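PDB 6NEW: proto-oncogene vav from Homo sapiens, which probably acts as a guanine nucleotide exchange factor for Rho-family GTPases such as Rac, through its RhoGEF domain with adjoining PH and zinc-binding C1 domains. Local coordinates for residues 231-236 with 240-245. Residues are numbered along the deposited sequence; the frame is centred on the assembly and turned at random.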
# COMPACT_ATOMS: atom_id res chain seq x y z
N ASN A 231 10.42 -7.35 12.14
CA ASN A 231 11.85 -7.65 12.24
C ASN A 231 12.58 -6.77 13.25
O ASN A 231 13.35 -7.31 14.04
CB ASN A 231 12.51 -7.61 10.88
CG ASN A 231 12.32 -8.92 10.18
OD1 ASN A 231 12.81 -9.94 10.65
ND2 ASN A 231 11.50 -8.94 9.13
N PHE A 232 12.30 -5.45 13.27
CA PHE A 232 12.91 -4.55 14.24
C PHE A 232 12.48 -4.93 15.64
O PHE A 232 13.31 -4.93 16.55
CB PHE A 232 12.56 -3.07 13.96
CG PHE A 232 13.11 -2.43 12.72
CD1 PHE A 232 14.21 -2.96 12.05
CD2 PHE A 232 12.55 -1.25 12.23
CE1 PHE A 232 14.72 -2.35 10.91
CE2 PHE A 232 13.07 -0.63 11.09
CZ PHE A 232 14.16 -1.18 10.44
N GLN A 233 11.17 -5.29 15.80
CA GLN A 233 10.59 -5.69 17.07
C GLN A 233 11.40 -6.80 17.68
O GLN A 233 11.77 -6.64 18.82
CB GLN A 233 9.12 -6.13 16.97
CG GLN A 233 8.44 -6.14 18.34
CD GLN A 233 7.98 -4.76 18.73
OE1 GLN A 233 7.35 -4.05 17.94
NE2 GLN A 233 8.28 -4.36 19.97
N LEU A 234 11.77 -7.84 16.91
CA LEU A 234 12.58 -8.99 17.35
C LEU A 234 14.00 -8.62 17.75
O LEU A 234 14.51 -9.13 18.74
CB LEU A 234 12.64 -10.08 16.27
CG LEU A 234 11.37 -10.87 16.02
CD1 LEU A 234 11.48 -11.68 14.76
CD2 LEU A 234 11.02 -11.74 17.21
N SER A 235 14.65 -7.79 16.93
CA SER A 235 16.03 -7.38 17.13
C SER A 235 16.22 -6.43 18.33
O SER A 235 17.33 -6.39 18.86
CB SER A 235 16.61 -6.79 15.85
OG SER A 235 16.10 -5.50 15.60
N ILE A 236 15.17 -5.70 18.76
CA ILE A 236 15.28 -4.75 19.88
C ILE A 236 14.88 -5.37 21.23
O ILE A 236 13.82 -5.95 21.38
CB ILE A 236 14.57 -3.38 19.61
CG1 ILE A 236 15.11 -2.72 18.32
CG2 ILE A 236 14.72 -2.40 20.81
CD1 ILE A 236 14.13 -1.78 17.67
N ASP A 240 9.34 -2.17 25.63
CA ASP A 240 8.08 -2.66 26.22
C ASP A 240 6.81 -2.42 25.37
O ASP A 240 5.72 -2.68 25.87
CB ASP A 240 7.91 -2.05 27.64
CG ASP A 240 7.55 -0.56 27.68
OD1 ASP A 240 7.96 0.18 26.76
OD2 ASP A 240 6.92 -0.13 28.68
N GLN A 241 6.92 -1.88 24.15
CA GLN A 241 5.74 -1.60 23.33
C GLN A 241 5.97 -2.00 21.90
O GLN A 241 7.12 -2.12 21.48
CB GLN A 241 5.35 -0.10 23.36
CG GLN A 241 5.18 0.52 24.74
CD GLN A 241 4.29 1.74 24.73
OE1 GLN A 241 4.18 2.46 23.74
NE2 GLN A 241 3.62 1.98 25.85
N SER A 242 4.88 -2.14 21.14
CA SER A 242 4.94 -2.44 19.71
C SER A 242 5.42 -1.18 18.96
O SER A 242 4.93 -0.08 19.24
CB SER A 242 3.57 -2.87 19.19
OG SER A 242 3.56 -3.02 17.77
N LEU A 243 6.38 -1.36 18.06
CA LEU A 243 6.95 -0.32 17.20
C LEU A 243 5.92 0.30 16.28
O LEU A 243 5.99 1.51 16.02
CB LEU A 243 8.12 -0.88 16.37
CG LEU A 243 9.46 -0.93 17.06
CD1 LEU A 243 10.44 -1.71 16.26
CD2 LEU A 243 10.00 0.46 17.31
N ALA A 244 4.96 -0.52 15.79
CA ALA A 244 3.85 -0.17 14.90
C ALA A 244 3.07 1.05 15.41
O ALA A 244 2.49 1.76 14.60
CB ALA A 244 2.91 -1.36 14.72
N HIS A 245 3.08 1.31 16.74
CA HIS A 245 2.45 2.47 17.37
C HIS A 245 3.12 3.78 16.99
O HIS A 245 2.50 4.83 17.15
CB HIS A 245 2.50 2.37 18.91
CG HIS A 245 1.53 1.40 19.51
ND1 HIS A 245 1.95 0.40 20.38
CD2 HIS A 245 0.18 1.33 19.37
CE1 HIS A 245 0.86 -0.27 20.70
NE2 HIS A 245 -0.23 0.26 20.13
O HOH W 1 5.33 -4.46 16.00
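Two hydrogen bonds tie the side-chain amide of Gln-233 to the backbone of residues 240-245, one from each end of the amide. Its OE1 accepts the backbone N-H of Leu-243 at 2.9 Å; the N-H...O angle of 174° is nearly straight, and the donor lies in the carbonyl plane, on a lone pair. NE2 of Gln-233 donates to O of Gln-241, also at 2.9 Å; O of Gln-241 lies near the plane of the Gln-233 amide, whereas NE2 stands above the carbonyl plane of Gln-241. The torsions account for the reach: CG is anti to the backbone N (chi1 -163°), and a bend at chi2 (82°) turns the amide to the loop. A water adds a second donor to OE1 of Gln-233, at 2.8 Å, and also hydrogen-bonds OG of Ser-242. Replacing Gln-233 by a leucine would probably leave the N-H of Leu-243 and the carbonyl of Gln-241 without their mates, freeing the loop to shift against the helix.

The apolar contact centres on Leu-243, whose CD1 reaches CB of Phe-232 at 3.4 Å and CD1 of Ile-236 at 4.0 Å; the side chains of Ile-236 and Leu-243 cross at about a right angle. Farther in, Ile-236 and Leu-243 both touch Leu-278, and the ring of Phe-232 also meets that of Phe-271. The contact thus continues onto strands 266-273 and 276-283 of the PH domain.

Ile-236 is where the long helix 196-235 leaves helical geometry and the chain enters the PH sheet. Amide pairing with main-chain groups and leucine packing together imply that the segment leading to strand 249-258 is held against the helix's C-terminal end by both polar and apolar contacts.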